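Local coordinates for mandelate racemase/muconate lactonizing enzyme family protein (Roseovarius nubinhibens ISM, PDB 3U4F) that binds magnesium in an enolase-superfamily TIM barrel and may act as a hydro-lyase, its exact substrate and reaction being unestablished, at residues E187-M192 against L202-N207; Q214-G219 against T242-E247; G285-T290 against M319-A324; R292-A297 against L302-H307. All blocks are in the same frame, centred on the assembly; numbering follows the deposited sequence.

Interaction 1: E187-M192 against L202-N207. With MG (magnesium ion), chain E; GAI (guanidine), chain F.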
loop_
_atom_site.group_PDB
_atom_site.type_symbol
_atom_site.label_atom_id
_atom_site.label_comp_id
_atom_site.label_asym_id
_atom_site.label_seq_id
_atom_site.Cartn_x
_atom_site.Cartn_y
_atom_site.Cartn_z
ATOM N N GLU A 187 -20.829 20.874 19.877
ATOM C CA GLU A 187 -21.993 20.447 20.628
ATOM C C GLU A 187 -21.779 19.078 21.267
ATOM O O GLU A 187 -22.174 18.858 22.405
ATOM C CB GLU A 187 -23.237 20.411 19.742
ATOM C CG GLU A 187 -24.519 20.026 20.517
ATOM C CD GLU A 187 -25.730 19.832 19.617
ATOM O OE1 GLU A 187 -25.631 20.127 18.403
ATOM O OE2 GLU A 187 -26.793 19.379 20.124
ATOM N N ILE A 188 -21.155 18.152 20.532
ATOM C CA ILE A 188 -21.106 16.758 20.998
ATOM C C ILE A 188 -20.219 16.587 22.232
ATOM O O ILE A 188 -20.530 15.794 23.103
ATOM C CB ILE A 188 -20.695 15.773 19.856
ATOM C CG1 ILE A 188 -21.109 14.330 20.202
ATOM C CG2 ILE A 188 -19.226 15.861 19.580
ATOM C CD1 ILE A 188 -21.091 13.355 19.011
ATOM N N VAL A 189 -19.134 17.340 22.306
ATOM C CA VAL A 189 -18.189 17.227 23.414
ATOM C C VAL A 189 -18.878 17.555 24.754
ATOM O O VAL A 189 -18.947 16.673 25.604
ATOM C CB VAL A 189 -16.890 18.049 23.155
ATOM C CG1 VAL A 189 -15.957 18.028 24.374
ATOM C CG2 VAL A 189 -16.180 17.487 21.923
ATOM N N PRO A 190 -19.420 18.790 24.927
ATOM C CA PRO A 190 -20.104 19.084 26.193
ATOM C C PRO A 190 -21.345 18.213 26.416
ATOM O O PRO A 190 -21.656 17.879 27.568
ATOM C CB PRO A 190 -20.498 20.575 26.043
ATOM C CG PRO A 190 -20.630 20.775 24.558
ATOM C CD PRO A 190 -19.416 19.983 24.051
ATOM N N THR A 191 -22.023 17.828 25.337
ATOM C CA THR A 191 -23.240 17.001 25.432
ATOM C C THR A 191 -22.989 15.608 26.013
ATOM O O THR A 191 -23.759 15.123 26.861
ATOM C CB THR A 191 -23.926 16.851 24.081
ATOM O OG1 THR A 191 -24.459 18.110 23.682
ATOM C CG2 THR A 191 -25.063 15.842 24.154
HETATM N N MSE A 192 -21.919 14.961 25.559
HETATM C CA MSE A 192 -21.562 13.657 26.118
HETATM C C MSE A 192 -21.206 13.734 27.597
HETATM O O MSE A 192 -21.624 12.896 28.368
HETATM C CB MSE A 192 -20.419 13.004 25.337
HETATM C CG MSE A 192 -20.792 12.641 23.887
HETATM SE SE MSE A 192 -22.349 11.440 23.730
HETATM C CE MSE A 192 -21.672 9.915 24.710
ATOM N N LEU A 202 -14.773 9.035 28.335
ATOM C CA LEU A 202 -15.241 9.505 27.043
ATOM C C LEU A 202 -14.068 9.653 26.069
ATOM O O LEU A 202 -13.048 10.265 26.390
ATOM C CB LEU A 202 -16.010 10.821 27.170
ATOM C CG LEU A 202 -17.300 10.810 28.018
ATOM C CD1 LEU A 202 -17.847 12.252 28.178
ATOM C CD2 LEU A 202 -18.383 9.853 27.443
ATOM N N LEU A 203 -14.245 9.060 24.888
ATOM C CA LEU A 203 -13.216 9.011 23.847
ATOM C C LEU A 203 -13.793 9.669 22.599
ATOM O O LEU A 203 -15.006 9.691 22.413
ATOM C CB LEU A 203 -12.897 7.539 23.500
ATOM C CG LEU A 203 -12.383 6.539 24.532
ATOM C CD1 LEU A 203 -13.455 6.061 25.512
ATOM C CD2 LEU A 203 -11.800 5.284 23.759
ATOM N N ILE A 204 -12.942 10.186 21.724
ATOM C CA ILE A 204 -13.449 10.747 20.476
ATOM C C ILE A 204 -12.459 10.408 19.383
ATOM O O ILE A 204 -11.268 10.193 19.651
ATOM C CB ILE A 204 -13.696 12.302 20.577
ATOM C CG1 ILE A 204 -14.673 12.800 19.490
ATOM C CG2 ILE A 204 -12.380 13.076 20.600
ATOM C CD1 ILE A 204 -15.397 14.132 19.903
ATOM N N ASP A 205 -12.942 10.396 18.149
ATOM C CA ASP A 205 -12.095 10.011 17.029
ATOM C C ASP A 205 -12.425 10.994 15.895
ATOM O O ASP A 205 -13.582 11.118 15.513
ATOM C CB ASP A 205 -12.468 8.581 16.640
ATOM C CG ASP A 205 -11.478 7.930 15.673
ATOM O OD1 ASP A 205 -10.804 8.647 14.916
ATOM O OD2 ASP A 205 -11.381 6.669 15.687
ATOM N N ALA A 206 -11.400 11.679 15.390
ATOM C CA ALA A 206 -11.554 12.712 14.346
ATOM C C ALA A 206 -11.288 12.178 12.950
ATOM O O ALA A 206 -11.385 12.905 11.952
ATOM C CB ALA A 206 -10.620 13.900 14.641
ATOM N N ASN A 207 -10.911 10.912 12.871
ATOM C CA ASN A 207 -10.607 10.270 11.572
ATOM C C ASN A 207 -9.929 11.178 10.560
ATOM O O ASN A 207 -10.431 11.361 9.420
ATOM C CB ASN A 207 -11.880 9.672 10.977
ATOM C CG ASN A 207 -12.410 8.503 11.792
ATOM O OD1 ASN A 207 -11.931 7.356 11.672
ATOM N ND2 ASN A 207 -13.389 8.781 12.613
HETATM MG MG MG E . -10.137 5.243 14.708
HETATM C C GAI F . -12.233 3.751 14.701
HETATM N N1 GAI F . -13.314 3.019 14.779
HETATM N N2 GAI F . -11.908 4.559 13.630
HETATM N N3 GAI F . -11.320 3.710 15.686
HETATM O O HOH W 1 -9.424 6.758 13.638
#
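Ile204 projects from strand 202-205 toward helix 187-192, the outer layer of a beta-alpha-beta unit in the enolase-superfamily TIM barrel. Its CD1 is the bump, and the hollow is formed by two neighbouring helix residues: CD1 lies 4.0 Å from Val189 CG2 and 4.2 Å from Ile188 CG2. With CG1 anti to the backbone N (chi1 -160°) and the chain extended at chi2, the methyl reaches between those two branches, and the Ile204 and Val189 side chains cross at about a right angle. A second bump comes from Leu202, whose CD1 sits against the backbone of Met192, a selenomethionine, at 3.7 Å from its carbonyl C, with Met192 CB alongside. Helix and strand axes stand 10.2 Å apart and run nearly antiparallel (165°), as the return from helix to strand requires. Val168 of the adjoining strand and Leu222 of helix 212-224 also touch Ile204. Asp205 points to the other side of the strand, into the barrel, where a magnesium ion is held together with Glu231, Glu257, guanidine and water. Asp205 divides its carboxylate: OD2 binds magnesium at 2.1 Å, while OD1 closes an Asx turn by accepting Asn207 N at 3.1 Å.

Interaction 2: Q214-G219 against T242-E247; sequences QAIELG and TKEVSE. With MG (magnesium ion), chain G.
Helices 214-219 and 242-247 run in broadly the same direction, their short axes inclined at 30° (signed crossing angle -30°) and 9.5 Å apart at closest approach. The backbones come nearest at Ile216 and Val245, whose CA atoms are 5.8 Å apart, and the contact is built around this pair. Val245 presents both methyls to Ala215: CB of Ala215 lies 3.9 Å from Val245 CG2 and only slightly farther from CG1, so the small side chain is straddled by the valine fork. Next to this pairing, Ile216 lies against the valine backbone, its CG1 4.1 Å from Val245 CA. Ile216 CG1 is anti to the carbonyl carbon (chi1 -71°), and the extended chi2 carries CD1 onward to the Glu244 carbonyl, 4.1 Å from its O. The apolar patch therefore meets a polar margin at the exposed Glu244. Elsewhere on helix 242-247, Lys243 NZ forms a salt bridge with Glu247 OE2 at 3.3 Å, its hydrogen bond weak, and Ser246 O binds a second magnesium ion at 2.1 Å, four waters and Leu249 O completing its shell. These are two outer helices of the TIM barrel. Val253 of strand 253-255 supports Val245 from the barrel side, Pro233 covers Ala215, and Leu218 links helix 212-224 to helix 184-196 through Thr185 and Val189.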
loop_
_atom_site.group_PDB
_atom_site.type_symbol
_atom_site.label_atom_id
_atom_site.label_comp_id
_atom_site.label_asym_id
_atom_site.label_seq_id
_atom_site.Cartn_x
_atom_site.Cartn_y
_atom_site.Cartn_z
ATOM N N GLN A 214 -6.172 23.342 14.548
ATOM C CA GLN A 214 -7.590 23.041 14.764
ATOM C C GLN A 214 -7.752 21.908 15.774
ATOM O O GLN A 214 -8.700 21.899 16.561
ATOM C CB GLN A 214 -8.257 22.613 13.479
ATOM C CG GLN A 214 -8.386 23.708 12.417
ATOM C CD GLN A 214 -8.916 23.133 11.126
ATOM O OE1 GLN A 214 -8.380 22.165 10.585
ATOM N NE2 GLN A 214 -9.991 23.720 10.632
ATOM N N ALA A 215 -6.858 20.934 15.701
ATOM C CA ALA A 215 -6.927 19.785 16.591
ATOM C C ALA A 215 -6.531 20.208 18.000
ATOM O O ALA A 215 -7.069 19.685 18.981
ATOM C CB ALA A 215 -6.023 18.688 16.083
ATOM N N ILE A 216 -5.609 21.161 18.116
ATOM C CA ILE A 216 -5.192 21.608 19.448
ATOM C C ILE A 216 -6.338 22.369 20.124
ATOM O O ILE A 216 -6.587 22.196 21.329
ATOM C CB ILE A 216 -3.870 22.407 19.385
ATOM C CG1 ILE A 216 -2.735 21.435 19.075
ATOM C CG2 ILE A 216 -3.601 23.155 20.693
ATOM C CD1 ILE A 216 -1.523 22.066 18.483
ATOM N N GLU A 217 -7.036 23.191 19.348
ATOM C CA GLU A 217 -8.257 23.887 19.830
ATOM C C GLU A 217 -9.314 22.884 20.323
ATOM O O GLU A 217 -9.842 23.007 21.437
ATOM C CB GLU A 217 -8.835 24.751 18.713
ATOM C CG GLU A 217 -10.003 25.645 19.135
ATOM C CD GLU A 217 -10.692 26.333 17.939
ATOM O OE1 GLU A 217 -11.316 27.400 18.154
ATOM O OE2 GLU A 217 -10.628 25.806 16.795
ATOM N N LEU A 218 -9.605 21.873 19.505
ATOM C CA LEU A 218 -10.507 20.794 19.949
ATOM C C LEU A 218 -9.964 20.070 21.169
ATOM O O LEU A 218 -10.736 19.758 22.093
ATOM C CB LEU A 218 -10.781 19.774 18.836
ATOM C CG LEU A 218 -11.638 18.523 19.153
ATOM C CD1 LEU A 218 -12.957 18.897 19.808
ATOM C CD2 LEU A 218 -11.893 17.707 17.863
ATOM N N GLY A 219 -8.668 19.765 21.171
ATOM C CA GLY A 219 -8.041 19.094 22.308
ATOM C C GLY A 219 -8.238 19.831 23.629
ATOM O O GLY A 219 -8.404 19.202 24.685
ATOM N N THR A 242 0.545 15.037 13.726
ATOM C CA THR A 242 0.036 14.330 14.910
ATOM C C THR A 242 0.951 14.549 16.132
ATOM O O THR A 242 0.471 14.766 17.235
ATOM C CB THR A 242 -0.117 12.830 14.598
ATOM O OG1 THR A 242 -0.977 12.692 13.450
ATOM C CG2 THR A 242 -0.720 12.088 15.794
ATOM N N LYS A 243 2.266 14.497 15.921
ATOM C CA LYS A 243 3.217 14.778 17.009
ATOM C C LYS A 243 3.025 16.186 17.596
ATOM O O LYS A 243 3.009 16.374 18.817
ATOM C CB LYS A 243 4.637 14.614 16.495
ATOM C CG LYS A 243 5.736 14.776 17.546
ATOM C CD LYS A 243 7.082 14.462 16.914
ATOM C CE LYS A 243 8.253 15.119 17.640
ATOM N NZ LYS A 243 8.559 14.340 18.855
ATOM N N GLU A 244 2.885 17.187 16.730
ATOM C CA GLU A 244 2.611 18.539 17.227
ATOM C C GLU A 244 1.403 18.581 18.162
ATOM O O GLU A 244 1.423 19.266 19.201
ATOM C CB GLU A 244 2.388 19.524 16.077
ATOM C CG GLU A 244 2.532 20.976 16.566
ATOM C CD GLU A 244 2.180 22.007 15.502
ATOM O OE1 GLU A 244 2.324 21.702 14.283
ATOM O OE2 GLU A 244 1.756 23.116 15.922
ATOM N N VAL A 245 0.343 17.867 17.794
ATOM C CA VAL A 245 -0.853 17.824 18.625
ATOM C C VAL A 245 -0.609 17.140 19.975
ATOM O O VAL A 245 -0.958 17.699 21.026
ATOM C CB VAL A 245 -2.031 17.180 17.872
ATOM C CG1 VAL A 245 -3.288 17.184 18.731
ATOM C CG2 VAL A 245 -2.258 17.936 16.538
ATOM N N SER A 246 -0.017 15.938 19.939
ATOM C CA SER A 246 0.434 15.221 21.154
ATOM C C SER A 246 1.276 16.099 22.043
ATOM O O SER A 246 1.078 16.126 23.259
ATOM C CB SER A 246 1.312 14.002 20.790
ATOM O OG SER A 246 0.473 13.054 20.206
ATOM N N GLU A 247 2.235 16.801 21.450
ATOM C CA GLU A 247 3.121 17.663 22.264
ATOM C C GLU A 247 2.402 18.829 22.939
ATOM O O GLU A 247 2.783 19.224 24.051
ATOM C CB GLU A 247 4.351 18.140 21.473
ATOM C CG GLU A 247 5.368 17.034 21.195
ATOM C CD GLU A 247 6.470 17.465 20.220
ATOM O OE1 GLU A 247 6.188 18.226 19.262
ATOM O OE2 GLU A 247 7.630 17.044 20.406
HETATM MG MG MG G . 0.558 15.208 25.029
HETATM O O HOH W 2 -0.987 14.076 24.165
HETATM O O HOH W 3 1.959 13.679 24.556
HETATM O O HOH W 4 0.323 14.228 26.936
HETATM O O HOH W 5 2.124 16.315 26.053
#

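Interaction 3: G285-T290 against M319-A324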
loop_
_atom_site.group_PDB
_atom_site.type_symbol
_atom_site.label_atom_id
_atom_site.label_comp_id
_atom_site.label_asym_id
_atom_site.label_seq_id
_atom_site.Cartn_x
_atom_site.Cartn_y
_atom_site.Cartn_z
ATOM N N GLY A 285 -1.501 -7.129 9.011
ATOM C CA GLY A 285 -0.934 -8.361 8.499
ATOM C C GLY A 285 -0.883 -9.538 9.470
ATOM O O GLY A 285 -0.247 -10.551 9.179
ATOM N N GLY A 286 -1.596 -9.416 10.598
ATOM C CA GLY A 286 -1.834 -10.544 11.485
ATOM C C GLY A 286 -1.246 -10.386 12.890
ATOM O O GLY A 286 -0.657 -9.350 13.260
ATOM N N ILE A 287 -1.397 -11.444 13.667
ATOM C CA ILE A 287 -0.965 -11.448 15.068
ATOM C C ILE A 287 0.545 -11.274 15.212
ATOM O O ILE A 287 1.011 -10.486 16.056
ATOM C CB ILE A 287 -1.462 -12.757 15.777
ATOM C CG1 ILE A 287 -2.997 -12.753 15.915
ATOM C CG2 ILE A 287 -0.736 -12.987 17.131
ATOM C CD1 ILE A 287 -3.557 -11.835 17.054
ATOM N N CYS A 288 1.322 -12.000 14.413
ATOM C CA CYS A 288 2.774 -11.894 14.524
ATOM C C CYS A 288 3.240 -10.458 14.340
ATOM O O CYS A 288 4.010 -9.968 15.158
ATOM C CB CYS A 288 3.504 -12.809 13.533
ATOM S SG CYS A 288 3.377 -14.570 13.990
ATOM N N ARG A 289 2.812 -9.799 13.269
ATOM C CA ARG A 289 3.223 -8.418 12.989
ATOM C C ARG A 289 2.644 -7.452 14.017
ATOM O O ARG A 289 3.312 -6.477 14.382
ATOM C CB ARG A 289 2.826 -8.035 11.553
ATOM C CG ARG A 289 3.706 -8.829 10.533
ATOM C CD ARG A 289 3.100 -8.801 9.122
ATOM N NE ARG A 289 2.815 -7.432 8.688
ATOM C CZ ARG A 289 3.672 -6.594 8.117
ATOM N NH1 ARG A 289 4.931 -6.971 7.833
ATOM N NH2 ARG A 289 3.250 -5.367 7.802
ATOM N N THR A 290 1.440 -7.726 14.521
ATOM C CA THR A 290 0.910 -6.850 15.588
ATOM C C THR A 290 1.774 -6.958 16.884
ATOM O O THR A 290 2.005 -5.988 17.582
ATOM C CB THR A 290 -0.593 -7.120 15.855
ATOM O OG1 THR A 290 -1.335 -6.963 14.639
ATOM C CG2 THR A 290 -1.177 -6.159 16.910
HETATM N N MSE A 319 -9.440 -9.184 21.357
HETATM C CA MSE A 319 -9.670 -9.678 22.728
HETATM C C MSE A 319 -8.572 -10.623 23.160
HETATM O O MSE A 319 -7.998 -10.451 24.233
HETATM C CB MSE A 319 -11.038 -10.356 22.820
HETATM C CG MSE A 319 -12.196 -9.394 22.757
HETATM SE SE MSE A 319 -13.878 -10.267 22.287
HETATM C CE MSE A 319 -13.973 -11.703 23.673
ATOM N N HIS A 320 -8.254 -11.634 22.345
ATOM C CA HIS A 320 -7.113 -12.522 22.670
ATOM C C HIS A 320 -5.785 -11.766 22.804
ATOM O O HIS A 320 -5.008 -12.034 23.703
ATOM C CB HIS A 320 -6.936 -13.621 21.620
ATOM C CG HIS A 320 -7.913 -14.755 21.732
ATOM N ND1 HIS A 320 -9.226 -14.654 21.335
ATOM C CD2 HIS A 320 -7.740 -16.034 22.137
ATOM C CE1 HIS A 320 -9.832 -15.820 21.503
ATOM N NE2 HIS A 320 -8.944 -16.681 21.973
ATOM N N LEU A 321 -5.493 -10.843 21.893
ATOM C CA LEU A 321 -4.264 -10.050 22.005
ATOM C C LEU A 321 -4.184 -9.208 23.313
ATOM O O LEU A 321 -3.141 -9.160 23.988
ATOM C CB LEU A 321 -4.122 -9.130 20.784
ATOM C CG LEU A 321 -2.790 -8.368 20.729
ATOM C CD1 LEU A 321 -1.806 -9.185 19.935
ATOM C CD2 LEU A 321 -2.957 -6.988 20.100
ATOM N N LEU A 322 -5.271 -8.542 23.657
ATOM C CA LEU A 322 -5.341 -7.736 24.890
ATOM C C LEU A 322 -5.221 -8.577 26.162
ATOM O O LEU A 322 -4.815 -8.053 27.208
ATOM C CB LEU A 322 -6.641 -6.916 24.933
ATOM C CG LEU A 322 -6.742 -5.730 23.960
ATOM C CD1 LEU A 322 -8.147 -5.097 23.941
ATOM C CD2 LEU A 322 -5.666 -4.642 24.290
ATOM N N ARG A 323 -5.587 -9.857 26.076
ATOM C CA ARG A 323 -5.410 -10.779 27.221
ATOM C C ARG A 323 -3.964 -11.206 27.382
ATOM O O ARG A 323 -3.599 -11.806 28.403
ATOM C CB ARG A 323 -6.339 -11.999 27.112
ATOM C CG ARG A 323 -7.814 -11.722 27.352
ATOM C CD ARG A 323 -8.168 -11.271 28.825
ATOM N NE ARG A 323 -7.535 -12.133 29.831
ATOM C CZ ARG A 323 -7.545 -11.921 31.145
ATOM N NH1 ARG A 323 -8.178 -10.879 31.669
ATOM N NH2 ARG A 323 -6.906 -12.777 31.942
ATOM N N ALA A 324 -3.118 -10.892 26.402
ATOM C CA ALA A 324 -1.747 -11.403 26.431
ATOM C C ALA A 324 -0.672 -10.357 26.563
ATOM O O ALA A 324 0.291 -10.581 27.284
ATOM C CB ALA A 324 -1.450 -12.324 25.206
#
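Leu321 and Thr290 meet because Leu321 sets CG (chi1 -174°), and Thr290 its CG2 methyl, opposite the backbone N. The resulting contact, Thr290 CG2 to Leu321 CD2, measures 3.7 Å, and the two side chains cross obliquely. Leucine's chi2 of 92° lies away from the usual staggered values, and this rotation sends its methyls to different partners. CD2 takes the threonine methyl, while CD1 faces Ile287 CD1 at 4.3 Å. Ile287 reaches that position with a bent chain, chi2 being -77°. Leu321 thus enters between two residues one helical turn apart on helix 287-290, and the CA atoms of Ile287 and Leu321 remain 7.8 Å apart.

The same torsion that offers the methyl of Thr290 leaves OG1 beside the backbone N, where it donates to Gly286 O at 2.8 Å. That carbonyl also accepts from Thr290 N at 2.9 Å, so two bonds grip one oxygen in the first turn and help to fix the threonine's rotation. Gly286 occupies the N-cap position, and Asp108 of helix 98-119 accepts from the N atoms of Ile287 and Cys288 at this helix start. The contact joins helix 287-299 to helix 313-322 in the helical layer around the barrel. Ile281 of the short helix 281-284 touches Ile287, Thr290 and Leu321 alike, Trp112 of helix 98-119 packs on Ile287, and Leu322, the next residue after Leu321, leans on Pro306.

Interaction 4: R292-A297 against L302-H307. With GAI (guanidine), chain F.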
loop_
_atom_site.group_PDB
_atom_site.type_symbol
_atom_site.label_atom_id
_atom_site.label_comp_id
_atom_site.label_asym_id
_atom_site.label_seq_id
_atom_site.Cartn_x
_atom_site.Cartn_y
_atom_site.Cartn_z
ATOM N N ARG A 292 4.926 -7.563 17.001
ATOM C CA ARG A 292 6.106 -6.739 16.715
ATOM C C ARG A 292 5.864 -5.256 17.024
ATOM O O ARG A 292 6.703 -4.610 17.660
ATOM C CB ARG A 292 6.605 -6.936 15.267
ATOM C CG ARG A 292 7.126 -8.336 15.011
ATOM C CD ARG A 292 7.579 -8.493 13.541
ATOM N NE ARG A 292 8.665 -7.550 13.215
ATOM C CZ ARG A 292 9.305 -7.522 12.050
ATOM N NH1 ARG A 292 8.953 -8.396 11.096
ATOM N NH2 ARG A 292 10.281 -6.615 11.827
ATOM N N VAL A 293 4.714 -4.735 16.613
ATOM C CA VAL A 293 4.338 -3.368 16.954
ATOM C C VAL A 293 4.153 -3.191 18.474
ATOM O O VAL A 293 4.649 -2.218 19.057
ATOM C CB VAL A 293 3.100 -2.910 16.163
ATOM C CG1 VAL A 293 2.551 -1.576 16.689
ATOM C CG2 VAL A 293 3.463 -2.790 14.689
ATOM N N ALA A 294 3.464 -4.128 19.110
ATOM C CA ALA A 294 3.282 -4.069 20.566
ATOM C C ALA A 294 4.623 -4.049 21.271
ATOM O O ALA A 294 4.793 -3.327 22.263
ATOM C CB ALA A 294 2.457 -5.266 21.070
ATOM N N ARG A 295 5.573 -4.863 20.795
ATOM C CA ARG A 295 6.919 -4.889 21.424
ATOM C C ARG A 295 7.690 -3.576 21.237
ATOM O O ARG A 295 8.349 -3.115 22.173
ATOM C CB ARG A 295 7.759 -6.068 20.945
ATOM C CG ARG A 295 7.327 -7.408 21.545
ATOM C CD ARG A 295 8.139 -8.566 20.928
ATOM N NE ARG A 295 7.282 -9.749 20.756
ATOM C CZ ARG A 295 7.016 -10.342 19.587
ATOM N NH1 ARG A 295 7.560 -9.911 18.450
ATOM N NH2 ARG A 295 6.220 -11.403 19.573
HETATM N N MSE A 296 7.628 -2.984 20.032
HETATM C CA MSE A 296 8.210 -1.645 19.825
HETATM C C MSE A 296 7.591 -0.618 20.786
HETATM O O MSE A 296 8.315 0.190 21.411
HETATM C CB MSE A 296 7.970 -1.156 18.391
HETATM C CG MSE A 296 8.631 -1.989 17.309
HETATM SE SE MSE A 296 8.197 -1.100 15.596
HETATM C CE MSE A 296 7.786 -2.686 14.483
ATOM N N ALA A 297 6.264 -0.651 20.890
ATOM C CA ALA A 297 5.533 0.229 21.813
ATOM C C ALA A 297 5.921 -0.018 23.278
ATOM O O ALA A 297 6.110 0.935 24.065
ATOM C CB ALA A 297 4.008 0.055 21.620
ATOM N N LEU A 302 4.642 2.719 25.653
ATOM C CA LEU A 302 3.362 3.144 25.112
ATOM C C LEU A 302 2.388 1.986 25.177
ATOM O O LEU A 302 2.750 0.857 24.809
ATOM C CB LEU A 302 3.503 3.539 23.648
ATOM C CG LEU A 302 3.894 4.947 23.176
ATOM C CD1 LEU A 302 4.426 5.913 24.240
ATOM C CD2 LEU A 302 4.695 4.934 21.861
ATOM N N PRO A 303 1.157 2.255 25.612
ATOM C CA PRO A 303 0.145 1.196 25.566
ATOM C C PRO A 303 -0.419 0.950 24.171
ATOM O O PRO A 303 -0.304 1.813 23.283
ATOM C CB PRO A 303 -0.978 1.710 26.469
ATOM C CG PRO A 303 -0.762 3.174 26.570
ATOM C CD PRO A 303 0.665 3.487 26.254
ATOM N N VAL A 304 -1.075 -0.200 24.033
ATOM C CA VAL A 304 -1.604 -0.684 22.755
ATOM C C VAL A 304 -3.111 -0.888 22.895
ATOM O O VAL A 304 -3.574 -1.710 23.693
ATOM C CB VAL A 304 -0.926 -1.989 22.324
ATOM C CG1 VAL A 304 -1.545 -2.493 21.000
ATOM C CG2 VAL A 304 0.604 -1.816 22.214
ATOM N N THR A 305 -3.871 -0.103 22.147
ATOM C CA THR A 305 -5.333 -0.171 22.174
ATOM C C THR A 305 -5.788 -0.353 20.723
ATOM O O THR A 305 -6.027 0.616 20.019
ATOM C CB THR A 305 -5.936 1.125 22.801
ATOM O OG1 THR A 305 -5.507 1.205 24.164
ATOM C CG2 THR A 305 -7.451 1.078 22.806
ATOM N N PRO A 306 -5.887 -1.610 20.269
ATOM C CA PRO A 306 -6.088 -1.843 18.825
ATOM C C PRO A 306 -7.421 -1.352 18.295
ATOM O O PRO A 306 -8.371 -1.172 19.041
ATOM C CB PRO A 306 -6.005 -3.379 18.710
ATOM C CG PRO A 306 -5.110 -3.771 19.831
ATOM C CD PRO A 306 -5.622 -2.868 20.967
ATOM N N HIS A 307 -7.475 -1.157 16.976
ATOM C CA HIS A 307 -8.674 -0.772 16.296
ATOM C C HIS A 307 -9.398 -2.050 15.921
ATOM O O HIS A 307 -8.810 -3.021 15.432
ATOM C CB HIS A 307 -8.273 -0.009 15.023
ATOM C CG HIS A 307 -9.370 0.149 14.021
ATOM N ND1 HIS A 307 -9.545 -0.728 12.970
ATOM C CD2 HIS A 307 -10.312 1.111 13.875
ATOM C CE1 HIS A 307 -10.558 -0.313 12.222
ATOM N NE2 HIS A 307 -11.038 0.798 12.748
HETATM C C GAI F . -12.233 3.751 14.701
HETATM N N1 GAI F . -13.314 3.019 14.779
HETATM N N2 GAI F . -11.908 4.559 13.630
HETATM N N3 GAI F . -11.320 3.710 15.686
#
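Val304 CG2 meets two alanines of helix 292-297, packing the chain leaving this outer helix of the TIM barrel back against it. The methyl lies 3.9 Å from Ala294 CA and also 3.9 Å from Ala297 CB, so it rests over the helix surface where one turn separates the two small residues. Because Val304 CG1 is anti to the backbone N (chi1 178°), CG2 is the branch anti to the carbonyl carbon and the one turned onto the helix. Near the turn, Ala297 CB and Leu302 CB approach to 4.1 Å, and the backbone ties the ends together: Leu302 N donates to Ala297 O at 2.8 Å. This bond is nearly straight at the hydrogen (175°), although the donor stands 40° out of the carbonyl plane.

In the next shell, Asn327 ND2 donates to both Ala294 O and Leu302 O, bridging helix and returning chain. Val304 also exchanges backbone bonds with Asn327 and Gly329, while Val277 of strand 276-277 covers Ala297 and Val304. This anchored chain continues inward through Pro306 to the guanidine pocket. There Asp280 OD1 accepts from His307 ND1, helping to orient the ring, and Lys94 of the second subunit packs on the same histidine. Guanidine comes to the imidazole edge, its C atom in the ring plane, with His307 CD2 3.3 Å from guanidine N3.

How the interactions relate
Interactions 1, 3 and 4 are buried, whereas interaction 2 lies partly open on the outer helical layer and alone has a charged residue at its margin. Interactions 1 and 2 are neighbours along the barrel, touching through Val189 and Leu218; interactions 3 and 4 share helix 287-299, their centres about 9 Å apart, and meet where Leu321 and Leu322 pack on Pro306. Packing between segments is mainly apolar, but interaction 4 adds a backbone hydrogen bond. Interactions 1 and 4 reach the same guanidine through Asp205 and His307; the magnesium beside interaction 2 is instead held by backbone carbonyls and water.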